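Iron Transport-associated domain protein (Bacillus anthracis, PDB 4H8Q) probably acts as a secreted hemophore whose NEAT domains, one of which is seen here with heme bound, extract heme from methemoglobin for iron acquisition. Local coordinates at residues A[65-69]-A[90-94]; A[19-25]-A[119-125]; A[14-20]-A[39-45]. The protein carries 1 engineered substitution. All blocks are in the same frame, centred on the assembly; numbering follows the deposited sequence.

Contact 1: residues A[65-69]-A[90-94]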
loop_
_atom_site.group_PDB
_atom_site.type_symbol
_atom_site.label_atom_id
_atom_site.label_comp_id
_atom_site.label_asym_id
_atom_site.label_seq_id
_atom_site.Cartn_x
_atom_site.Cartn_y
_atom_site.Cartn_z
ATOM N N PHE A 65 -0.765 8.528 -2.708
ATOM C CA PHE A 65 -0.095 7.331 -2.223
ATOM C C PHE A 65 1.021 6.948 -3.183
ATOM O O PHE A 65 0.776 6.729 -4.372
ATOM C CB PHE A 65 -1.072 6.159 -2.056
ATOM C CG PHE A 65 -0.405 4.902 -1.590
ATOM C CD1 PHE A 65 0.094 4.812 -0.295
ATOM C CD2 PHE A 65 -0.216 3.838 -2.450
ATOM C CE1 PHE A 65 0.732 3.666 0.142
ATOM C CE2 PHE A 65 0.426 2.679 -2.021
ATOM C CZ PHE A 65 0.892 2.590 -0.724
ATOM N N GLN A 66 2.248 6.875 -2.671
ATOM C CA GLN A 66 3.403 6.620 -3.531
ATOM C C GLN A 66 4.269 5.505 -2.964
ATOM O O GLN A 66 4.330 5.300 -1.749
ATOM C CB GLN A 66 4.239 7.893 -3.674
ATOM C CG GLN A 66 3.452 9.069 -4.190
ATOM C CD GLN A 66 4.285 10.326 -4.290
ATOM O OE1 GLN A 66 5.332 10.449 -3.653
ATOM N NE2 GLN A 66 3.814 11.278 -5.085
ATOM N N THR A 67 4.945 4.773 -3.841
ATOM C CA THR A 67 5.901 3.785 -3.377
ATOM C C THR A 67 7.237 4.008 -4.070
ATOM O O THR A 67 7.295 4.637 -5.129
ATOM C CB THR A 67 5.414 2.343 -3.616
ATOM O OG1 THR A 67 5.264 2.105 -5.022
ATOM C CG2 THR A 67 4.081 2.110 -2.930
ATOM N N GLU A 68 8.305 3.514 -3.458
ATOM C CA GLU A 68 9.642 3.724 -4.007
ATOM C C GLU A 68 9.835 2.858 -5.237
ATOM O O GLU A 68 9.580 1.653 -5.204
ATOM C CB GLU A 68 10.724 3.418 -2.968
ATOM C CG GLU A 68 12.147 3.681 -3.479
ATOM C CD GLU A 68 13.155 3.914 -2.363
ATOM O OE1 GLU A 68 12.905 3.480 -1.220
ATOM O OE2 GLU A 68 14.203 4.538 -2.632
ATOM N N LYS A 69 10.283 3.486 -6.316
ATOM C CA LYS A 69 10.511 2.802 -7.580
ATOM C C LYS A 69 11.719 3.430 -8.259
ATOM O O LYS A 69 11.721 4.630 -8.545
ATOM C CB LYS A 69 9.279 2.937 -8.477
ATOM C CG LYS A 69 9.453 2.372 -9.883
ATOM C CD LYS A 69 8.303 2.795 -10.787
ATOM C CE LYS A 69 8.465 2.251 -12.200
ATOM N NZ LYS A 69 8.446 0.760 -12.237
ATOM N N VAL A 90 -5.140 0.333 -5.328
ATOM C CA VAL A 90 -3.940 0.873 -5.958
ATOM C C VAL A 90 -2.979 -0.266 -6.267
ATOM O O VAL A 90 -2.972 -1.297 -5.586
ATOM C CB VAL A 90 -3.253 1.968 -5.092
ATOM C CG1 VAL A 90 -4.205 3.152 -4.869
ATOM C CG2 VAL A 90 -2.783 1.394 -3.756
ATOM N N GLU A 91 -2.176 -0.088 -7.306
ATOM C CA GLU A 91 -1.283 -1.148 -7.755
ATOM C C GLU A 91 0.124 -0.608 -7.914
ATOM O O GLU A 91 0.320 0.497 -8.418
ATOM C CB GLU A 91 -1.780 -1.681 -9.094
ATOM C CG GLU A 91 -0.900 -2.724 -9.732
ATOM C CD GLU A 91 -1.385 -3.066 -11.131
ATOM O OE1 GLU A 91 -1.002 -2.350 -12.087
ATOM O OE2 GLU A 91 -2.164 -4.036 -11.264
ATOM N N PHE A 92 1.101 -1.385 -7.468
ATOM C CA PHE A 92 2.496 -0.978 -7.545
ATOM C C PHE A 92 3.381 -2.208 -7.556
ATOM O O PHE A 92 2.949 -3.305 -7.195
ATOM C CB PHE A 92 2.875 -0.057 -6.372
ATOM C CG PHE A 92 2.567 -0.640 -5.013
ATOM C CD1 PHE A 92 3.480 -1.463 -4.378
ATOM C CD2 PHE A 92 1.364 -0.365 -4.378
ATOM C CE1 PHE A 92 3.201 -1.996 -3.130
ATOM C CE2 PHE A 92 1.079 -0.893 -3.130
ATOM C CZ PHE A 92 2.002 -1.715 -2.509
ATOM N N GLU A 93 4.622 -2.020 -7.982
ATOM C CA GLU A 93 5.570 -3.112 -8.086
ATOM C C GLU A 93 6.301 -3.329 -6.775
ATOM O O GLU A 93 6.594 -2.381 -6.037
ATOM C CB GLU A 93 6.588 -2.808 -9.187
ATOM C CG GLU A 93 6.504 -3.707 -10.394
ATOM C CD GLU A 93 7.668 -3.488 -11.343
ATOM O OE1 GLU A 93 7.589 -2.553 -12.171
ATOM O OE2 GLU A 93 8.664 -4.242 -11.249
ATOM N N ALA A 94 6.573 -4.593 -6.476
ATOM C CA ALA A 94 7.444 -4.939 -5.371
ATOM C C ALA A 94 8.562 -5.793 -5.950
ATOM O O ALA A 94 8.408 -6.395 -7.011
ATOM C CB ALA A 94 6.679 -5.695 -4.307
HETATM O O HOH W 1 6.993 0.324 -5.977
#
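T67 and F92 meet inside the closed antiparallel beta-barrel of this NEAT domain, on two strands that run the same way with strand 72-82 lying between them in the sheet. No hydrogen bond joins the two segments directly, so side chains and one water make the contact. The methyl CG2 of T67 sits over the middle of the F92 face, a CH-pi contact of 3.8 Å from CG2 to the ring centroid and only 13° off the ring normal. F92 presents that face because its CG lies between the backbone N and the carbonyl carbon (chi1 54°). The T67 hydroxyl takes a different route: OG1 comes within 3.5 Å of F92 CB and donates to a water 2.7 Å away. That water in turn donates to E68 O and to E93 O, 2.7 Å off in the latter case, tying the two backbones together.

Next to this, F65 brings its CE2 to 3.8 Å from F92 CE2, the rings inclined at 58°. One atom further round the same side of the ring, F65 CD2 packs 3.8 Å from V90 CG2. A second shell closes over these groups: I122 touches both phenylalanines, A103 touches F65 and T67, and A76 of the intervening strand touches F65 and V90. Backbone bonds from F65 to A76 and from T67 to A74 fix the first strand against that intermediate strand. Toward the surface the apolar contact gives way to a salt bridge, where the K69 chain stays extended until its last bond and then bends to place NZ 3.4 Å from E93 OE1.

Contact 2: residues A[19-25]-A[119-125]; sequences AFKVLKD and DVQIQFD. With HEM (protoporphyrin IX containing Fe), chain B.
Q121 turns its side-chain amide back toward D25, and this pair finishes the heme-side end of an antiparallel strand pairing in the barrel. The glutamine chain bends at CB-CG (chi2 81°), which lets NE2 donate to D25 OD1 at 2.8 Å. The bond is nearly straight, lies in the amide plane and uses the carboxylate's anti lone pair, though the amide and carboxylate planes themselves are twisted 51° apart. Q121 OE1 accepts from K26 N, so both ends of the amide are held and its rotation is fixed.

The D25 and D119 side chains run alongside each other in the same direction, with OD2 of D25 4.3 Å from OD1 of D119. A water donating to both oxygens probably eases the repulsion, and K104 forms a salt bridge with D119 OD2. A second water accepts from D25 N and donates to D119 O and, at 2.7 Å, to the heme propionate atom O1D. Close by, V120 CG1 packs 3.6 Å from the heme methyl CMD, while K24 runs its extended chain alongside the same propionate.

Further along, K21 pairs with Q123 and L23 with Q121 through two backbone hydrogen bonds each, and side chains alternate between faces. L23 CD1 lies 4.0 Å from Q123 CB on one face. On the other, V22 CG1 meets V120 CB at 3.7 Å and F20 CB meets F124 CD2 at 3.7 Å, with I122 CG2 oblique to the F20 ring. These apolar groups look into the barrel, where F20 reaches M54 and F124 reaches I52 on strand 49-56. Beyond the pair, strand 114-125 bonds through V120 and I122 to strand 101-109.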
loop_
_atom_site.group_PDB
_atom_site.type_symbol
_atom_site.label_atom_id
_atom_site.label_comp_id
_atom_site.label_asym_id
_atom_site.label_seq_id
_atom_site.Cartn_x
_atom_site.Cartn_y
_atom_site.Cartn_z
ATOM N N ALA A 19 -0.125 -11.311 3.026
ATOM C CA ALA A 19 -0.347 -10.499 4.213
ATOM C C ALA A 19 0.733 -9.438 4.339
ATOM O O ALA A 19 1.856 -9.625 3.873
ATOM C CB ALA A 19 -0.364 -11.377 5.468
ATOM N N PHE A 20 0.396 -8.324 4.975
ATOM C CA PHE A 20 1.372 -7.253 5.177
ATOM C C PHE A 20 0.930 -6.357 6.322
ATOM O O PHE A 20 -0.222 -6.431 6.784
ATOM C CB PHE A 20 1.530 -6.414 3.902
ATOM C CG PHE A 20 0.326 -5.570 3.601
ATOM C CD1 PHE A 20 -0.755 -6.109 2.916
ATOM C CD2 PHE A 20 0.264 -4.244 4.019
ATOM C CE1 PHE A 20 -1.879 -5.341 2.656
ATOM C CE2 PHE A 20 -0.851 -3.464 3.755
ATOM C CZ PHE A 20 -1.926 -4.012 3.074
ATOM N N LYS A 21 1.854 -5.510 6.773
ATOM C CA LYS A 21 1.578 -4.497 7.772
ATOM C C LYS A 21 2.216 -3.199 7.289
ATOM O O LYS A 21 3.236 -3.229 6.590
ATOM C CB LYS A 21 2.199 -4.901 9.119
ATOM C CG LYS A 21 1.536 -6.089 9.789
ATOM C CD LYS A 21 2.328 -6.529 11.019
ATOM C CE LYS A 21 1.676 -7.727 11.709
ATOM N NZ LYS A 21 2.508 -8.238 12.844
ATOM N N VAL A 22 1.616 -2.071 7.643
ATOM C CA VAL A 22 2.239 -0.777 7.410
ATOM C C VAL A 22 2.888 -0.323 8.709
ATOM O O VAL A 22 2.237 -0.292 9.751
ATOM C CB VAL A 22 1.221 0.276 6.946
ATOM C CG1 VAL A 22 1.927 1.586 6.586
ATOM C CG2 VAL A 22 0.444 -0.253 5.733
ATOM N N LEU A 23 4.164 0.040 8.622
ATOM C CA LEU A 23 4.960 0.402 9.791
ATOM C C LEU A 23 5.260 1.891 9.833
ATOM O O LEU A 23 5.461 2.532 8.803
ATOM C CB LEU A 23 6.273 -0.385 9.774
ATOM C CG LEU A 23 6.161 -1.906 9.707
ATOM C CD1 LEU A 23 7.555 -2.532 9.582
ATOM C CD2 LEU A 23 5.405 -2.452 10.930
ATOM N N LYS A 24 5.291 2.451 11.038
ATOM C CA LYS A 24 5.717 3.823 11.227
ATOM C C LYS A 24 7.162 3.996 10.754
ATOM O O LYS A 24 7.997 3.119 10.975
ATOM C CB LYS A 24 5.562 4.185 12.707
ATOM C CG LYS A 24 6.037 5.565 13.071
ATOM C CD LYS A 24 5.731 5.858 14.538
ATOM C CE LYS A 24 6.270 7.214 14.950
ATOM N NZ LYS A 24 5.982 7.498 16.380
ATOM N N ASP A 25 7.435 5.118 10.097
ATOM C CA ASP A 25 8.711 5.366 9.423
ATOM C C ASP A 25 9.915 5.059 10.323
ATOM O O ASP A 25 10.019 5.602 11.426
ATOM C CB ASP A 25 8.769 6.819 8.955
ATOM C CG ASP A 25 10.000 7.123 8.104
ATOM O OD1 ASP A 25 10.383 6.284 7.261
ATOM O OD2 ASP A 25 10.574 8.222 8.279
ATOM N N ASP A 119 5.983 9.528 5.648
ATOM C CA ASP A 119 6.663 8.349 5.155
ATOM C C ASP A 119 6.222 7.127 5.964
ATOM O O ASP A 119 5.997 7.222 7.167
ATOM C CB ASP A 119 8.179 8.537 5.285
ATOM C CG ASP A 119 8.708 9.645 4.392
ATOM O OD1 ASP A 119 9.355 10.577 4.909
ATOM O OD2 ASP A 119 8.494 9.580 3.171
ATOM N N VAL A 120 6.067 5.983 5.307
ATOM C CA VAL A 120 5.834 4.728 6.006
ATOM C C VAL A 120 6.595 3.619 5.296
ATOM O O VAL A 120 7.108 3.816 4.184
ATOM C CB VAL A 120 4.343 4.338 6.001
ATOM C CG1 VAL A 120 3.523 5.336 6.782
ATOM C CG2 VAL A 120 3.830 4.244 4.553
ATOM N N GLN A 121 6.681 2.462 5.943
ATOM C CA GLN A 121 7.199 1.266 5.293
ATOM C C GLN A 121 6.140 0.181 5.239
ATOM O O GLN A 121 5.361 0.009 6.174
ATOM C CB GLN A 121 8.439 0.725 6.009
ATOM C CG GLN A 121 9.709 1.499 5.709
ATOM C CD GLN A 121 9.816 2.758 6.529
ATOM O OE1 GLN A 121 9.794 2.701 7.757
ATOM N NE2 GLN A 121 9.932 3.903 5.864
ATOM N N ILE A 122 6.107 -0.551 4.133
ATOM C CA ILE A 122 5.248 -1.716 4.039
ATOM C C ILE A 122 6.101 -2.960 4.227
ATOM O O ILE A 122 7.125 -3.123 3.559
ATOM C CB ILE A 122 4.542 -1.777 2.670
ATOM C CG1 ILE A 122 3.622 -0.564 2.516
ATOM C CG2 ILE A 122 3.746 -3.073 2.545
ATOM C CD1 ILE A 122 3.141 -0.303 1.076
ATOM N N GLN A 123 5.688 -3.831 5.140
ATOM C CA GLN A 123 6.367 -5.110 5.323
ATOM C C GLN A 123 5.414 -6.237 4.983
ATOM O O GLN A 123 4.401 -6.420 5.650
ATOM C CB GLN A 123 6.878 -5.277 6.756
ATOM C CG GLN A 123 7.668 -6.561 6.959
ATOM C CD GLN A 123 9.169 -6.317 6.976
ATOM O OE1 GLN A 123 9.708 -5.783 7.948
ATOM N NE2 GLN A 123 9.849 -6.697 5.897
ATOM N N PHE A 124 5.741 -6.974 3.926
ATOM C CA PHE A 124 4.978 -8.151 3.541
ATOM C C PHE A 124 5.453 -9.340 4.357
ATOM O O PHE A 124 6.605 -9.376 4.805
ATOM C CB PHE A 124 5.153 -8.445 2.049
ATOM C CG PHE A 124 4.757 -7.298 1.159
ATOM C CD1 PHE A 124 5.708 -6.425 0.675
ATOM C CD2 PHE A 124 3.424 -7.097 0.821
ATOM C CE1 PHE A 124 5.351 -5.360 -0.131
ATOM C CE2 PHE A 124 3.057 -6.035 0.008
ATOM C CZ PHE A 124 4.024 -5.172 -0.468
ATOM N N ASP A 125 4.563 -10.310 4.556
ATOM C CA ASP A 125 4.940 -11.560 5.206
ATOM C C ASP A 125 4.403 -12.736 4.403
ATOM O O ASP A 125 3.312 -13.234 4.675
ATOM C CB ASP A 125 4.419 -11.606 6.644
ATOM C CG ASP A 125 4.880 -12.846 7.389
ATOM O OD1 ASP A 125 5.547 -13.700 6.770
ATOM O OD2 ASP A 125 4.566 -12.970 8.591
HETATM C CHA HEM B . 0.061 10.062 12.802
HETATM C CHB HEM B . -4.471 11.006 14.259
HETATM C CHC HEM B . -6.219 9.548 9.957
HETATM C CHD HEM B . -1.768 8.044 8.706
HETATM C C1A HEM B . -1.013 10.450 13.556
HETATM C C2A HEM B . -0.956 10.992 14.901
HETATM C C3A HEM B . -2.211 11.240 15.290
HETATM C C4A HEM B . -3.104 10.884 14.213
HETATM C CMA HEM B . -2.663 11.821 16.647
HETATM C CAA HEM B . 0.336 11.209 15.730
HETATM C CBA HEM B . 0.922 9.852 16.122
HETATM C CGA HEM B . -0.046 9.021 16.936
HETATM O O1A HEM B . -0.674 9.566 17.879
HETATM O O2A HEM B . -0.190 7.797 16.673
HETATM C C1B HEM B . -5.327 10.671 13.234
HETATM C C2B HEM B . -6.767 10.742 13.301
HETATM C C3B HEM B . -7.256 10.344 12.129
HETATM C C4B HEM B . -6.143 10.006 11.259
HETATM C CMB HEM B . -7.587 11.182 14.537
HETATM C CAB HEM B . -8.761 10.274 11.790
HETATM C CBB HEM B . -9.160 9.740 10.639
HETATM C C1C HEM B . -5.173 8.985 9.252
HETATM C C2C HEM B . -5.267 8.340 7.955
HETATM C C3C HEM B . -4.043 7.927 7.604
HETATM C C4C HEM B . -3.120 8.292 8.668
HETATM C CMC HEM B . -6.569 8.186 7.128
HETATM C CAC HEM B . -3.669 7.191 6.300
HETATM C CBC HEM B . -2.385 6.984 6.015
HETATM C C1D HEM B . -0.901 8.466 9.686
HETATM C C2D HEM B . 0.521 8.249 9.628
HETATM C C3D HEM B . 1.091 8.866 10.888
HETATM C C4D HEM B . -0.042 9.409 11.597
HETATM C CMD HEM B . 1.305 7.531 8.521
HETATM C CAD HEM B . 2.571 8.912 11.310
HETATM C CBD HEM B . 2.822 7.909 12.426
HETATM C CGD HEM B . 2.470 6.510 12.007
HETATM O O1D HEM B . 2.940 6.031 10.931
HETATM O O2D HEM B . 1.722 5.855 12.778
HETATM N NA HEM B . -2.333 10.399 13.169
HETATM N NB HEM B . -4.976 10.216 11.972
HETATM N NC HEM B . -3.852 8.923 9.654
HETATM N ND HEM B . -1.203 9.155 10.862
HETATM FE FE HEM B . -3.057 9.884 11.322
HETATM O O HOH W 2 0.999 -13.992 3.330
HETATM O O HOH W 3 5.220 7.004 9.757
HETATM O O HOH W 4 11.832 9.607 6.306
#

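Contact 3: residues A[14-20]-A[39-45]; sequences GQYDIAF and SPARLTV
Strands 14-24 and 41-46 are antiparallel neighbours in the barrel wall, and D17 and R42 form the salt bridge on the outer face of the pair. R42 folds over at chi2 and chi3 (-73° and -83°), which brings NH1 to 2.8 Å from D17 OD1. The approach is steep: NH1 meets the oxygen from above the carboxylate plane, 51° out of it, and the guanidinium lies across the strand with one face over Q15 C and Y16 N. At its edge, R42 NH2 donates in plane to two waters. One of these, 2.9 Å from NH2, passes on to Q15 O; the other gives a weak bond to Q15 OE1. The aliphatic part of Q15 runs beside T44, with CG 3.4 Å from T44 OG1.

The opposite face is apolar. Y16 CE2 touches V45 CG2 at 3.8 Å, I18 CG2 packs 4.0 Å from L43 CB, and F20 CE1 reaches A41 CB at 3.7 Å. I18 and L43 also lie against L97, and F124 covers I18 from the next strand.

Paired backbone bonds join G14 with V45, Y16 with L43 and I18 with A41. Just before A41, the S39-P40 peptide is cis, and there the S39 side chain takes over: its OG accepts from F20 N at 3.1 Å. A hydroxyl does the work of a backbone carbonyl where the regular pairing stops. The bent, out-of-plane salt bridge with its waters suggests a partly hydrated ion pair that adds to the backbone bonds and the apolar packing of the other face.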
loop_
_atom_site.group_PDB
_atom_site.type_symbol
_atom_site.label_atom_id
_atom_site.label_comp_id
_atom_site.label_asym_id
_atom_site.label_seq_id
_atom_site.Cartn_x
_atom_site.Cartn_y
_atom_site.Cartn_z
ATOM N N GLY A 14 0.893 -16.027 -11.613
ATOM C CA GLY A 14 -0.414 -16.264 -11.022
ATOM C C GLY A 14 -0.770 -15.173 -10.025
ATOM O O GLY A 14 -0.020 -14.212 -9.873
ATOM N N GLN A 15 -1.905 -15.331 -9.348
ATOM C CA GLN A 15 -2.410 -14.347 -8.387
ATOM C C GLN A 15 -2.480 -14.971 -6.986
ATOM O O GLN A 15 -3.047 -16.049 -6.821
ATOM C CB GLN A 15 -3.810 -13.897 -8.807
ATOM C CG GLN A 15 -3.991 -12.401 -8.985
ATOM C CD GLN A 15 -5.201 -12.057 -9.851
ATOM O OE1 GLN A 15 -5.964 -12.937 -10.265
ATOM N NE2 GLN A 15 -5.374 -10.773 -10.136
ATOM N N TYR A 16 -1.937 -14.287 -5.979
ATOM C CA TYR A 16 -1.823 -14.856 -4.630
ATOM C C TYR A 16 -2.246 -13.879 -3.541
ATOM O O TYR A 16 -2.133 -12.669 -3.722
ATOM C CB TYR A 16 -0.367 -15.223 -4.354
ATOM C CG TYR A 16 0.268 -16.136 -5.368
ATOM C CD1 TYR A 16 0.335 -17.504 -5.150
ATOM C CD2 TYR A 16 0.824 -15.631 -6.533
ATOM C CE1 TYR A 16 0.924 -18.344 -6.076
ATOM C CE2 TYR A 16 1.422 -16.466 -7.463
ATOM C CZ TYR A 16 1.466 -17.822 -7.227
ATOM O OH TYR A 16 2.056 -18.653 -8.156
ATOM N N ASP A 17 -2.687 -14.399 -2.395
ATOM C CA ASP A 17 -2.892 -13.556 -1.227
ATOM C C ASP A 17 -1.541 -13.281 -0.572
ATOM O O ASP A 17 -0.695 -14.179 -0.464
ATOM C CB ASP A 17 -3.805 -14.238 -0.198
ATOM C CG ASP A 17 -5.251 -14.308 -0.629
ATOM O OD1 ASP A 17 -5.628 -13.614 -1.603
ATOM O OD2 ASP A 17 -6.033 -15.036 0.038
ATOM N N ILE A 18 -1.328 -12.048 -0.123
ATOM C CA ILE A 18 -0.126 -11.747 0.643
ATOM C C ILE A 18 -0.427 -10.833 1.821
ATOM O O ILE A 18 -0.934 -9.727 1.660
ATOM C CB ILE A 18 1.004 -11.175 -0.241
ATOM C CG1 ILE A 18 2.272 -10.962 0.600
ATOM C CG2 ILE A 18 0.555 -9.896 -0.939
ATOM C CD1 ILE A 18 3.544 -10.831 -0.229
ATOM N N ALA A 19 -0.125 -11.311 3.026
ATOM C CA ALA A 19 -0.347 -10.499 4.213
ATOM C C ALA A 19 0.733 -9.438 4.339
ATOM O O ALA A 19 1.856 -9.625 3.873
ATOM C CB ALA A 19 -0.364 -11.377 5.468
ATOM N N PHE A 20 0.396 -8.324 4.975
ATOM C CA PHE A 20 1.372 -7.253 5.177
ATOM C C PHE A 20 0.930 -6.357 6.322
ATOM O O PHE A 20 -0.222 -6.431 6.784
ATOM C CB PHE A 20 1.530 -6.414 3.902
ATOM C CG PHE A 20 0.326 -5.570 3.601
ATOM C CD1 PHE A 20 -0.755 -6.109 2.916
ATOM C CD2 PHE A 20 0.264 -4.244 4.019
ATOM C CE1 PHE A 20 -1.879 -5.341 2.656
ATOM C CE2 PHE A 20 -0.851 -3.464 3.755
ATOM C CZ PHE A 20 -1.926 -4.012 3.074
ATOM N N SER A 39 -5.543 -6.091 4.546
ATOM C CA SER A 39 -4.631 -7.214 4.379
ATOM C C SER A 39 -5.479 -8.483 4.479
ATOM O O SER A 39 -6.373 -8.548 5.318
ATOM C CB SER A 39 -3.558 -7.194 5.475
ATOM O OG SER A 39 -2.718 -8.331 5.394
ATOM N N PRO A 40 -5.204 -9.494 3.637
ATOM C CA PRO A 40 -4.089 -9.516 2.689
ATOM C C PRO A 40 -4.362 -8.728 1.423
ATOM O O PRO A 40 -5.524 -8.535 1.010
ATOM C CB PRO A 40 -3.973 -11.001 2.325
ATOM C CG PRO A 40 -5.358 -11.513 2.464
ATOM C CD PRO A 40 -5.945 -10.770 3.630
ATOM N N ALA A 41 -3.274 -8.288 0.807
ATOM C CA ALA A 41 -3.311 -7.708 -0.530
ATOM C C ALA A 41 -3.254 -8.832 -1.554
ATOM O O ALA A 41 -3.157 -10.013 -1.202
ATOM C CB ALA A 41 -2.129 -6.770 -0.717
ATOM N N ARG A 42 -3.323 -8.472 -2.829
ATOM C CA ARG A 42 -3.223 -9.478 -3.874
ATOM C C ARG A 42 -1.944 -9.266 -4.662
ATOM O O ARG A 42 -1.659 -8.174 -5.151
ATOM C CB ARG A 42 -4.452 -9.461 -4.788
ATOM C CG ARG A 42 -5.736 -9.944 -4.106
ATOM C CD ARG A 42 -5.712 -11.461 -3.886
ATOM N NE ARG A 42 -6.124 -12.164 -5.102
ATOM C CZ ARG A 42 -5.987 -13.472 -5.302
ATOM N NH1 ARG A 42 -5.432 -14.240 -4.372
ATOM N NH2 ARG A 42 -6.405 -14.012 -6.439
ATOM N N LEU A 43 -1.163 -10.331 -4.752
ATOM C CA LEU A 43 0.091 -10.322 -5.472
ATOM C C LEU A 43 -0.126 -10.971 -6.827
ATOM O O LEU A 43 -0.623 -12.091 -6.911
ATOM C CB LEU A 43 1.120 -11.130 -4.684
ATOM C CG LEU A 43 2.355 -11.631 -5.429
ATOM C CD1 LEU A 43 3.233 -10.460 -5.853
ATOM C CD2 LEU A 43 3.127 -12.586 -4.533
ATOM N N THR A 44 0.236 -10.265 -7.886
ATOM C CA THR A 44 0.199 -10.857 -9.220
ATOM C C THR A 44 1.628 -11.056 -9.677
ATOM O O THR A 44 2.431 -10.120 -9.678
ATOM C CB THR A 44 -0.537 -9.964 -10.230
ATOM O OG1 THR A 44 -1.908 -9.831 -9.849
ATOM C CG2 THR A 44 -0.454 -10.575 -11.629
ATOM N N VAL A 45 1.956 -12.290 -10.039
ATOM C CA VAL A 45 3.280 -12.595 -10.550
ATOM C C VAL A 45 3.142 -12.792 -12.052
ATOM O O VAL A 45 2.349 -13.616 -12.498
ATOM C CB VAL A 45 3.850 -13.867 -9.912
ATOM C CG1 VAL A 45 5.228 -14.167 -10.478
ATOM C CG2 VAL A 45 3.911 -13.718 -8.393
HETATM O O HOH W 5 -5.702 -16.798 -7.043
HETATM O O HOH W 6 -8.188 -12.766 -8.491
#

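How the contacts relate
All three contacts belong to one antiparallel sheet closed into a barrel. Contacts 2 and 3 share strand 14-24, including A19 and F20: strand 114-125 pairs with its later part and strand 41-46 with its earlier part. Their centres are about 14 Å apart. Contact 1, its centre about 12 Å from that of contact 2, reaches it inside the barrel, where F92 CE1 lies 4.2 Å from F124 CZ. Contacts 1 and 3 do not touch. In sequence, both segments of contact 3 come before those of contact 1; contact 2 starts on the first strand, alternates with contact 3, and spans contact 1 to reach the last strand, completing the barrel beside the heme.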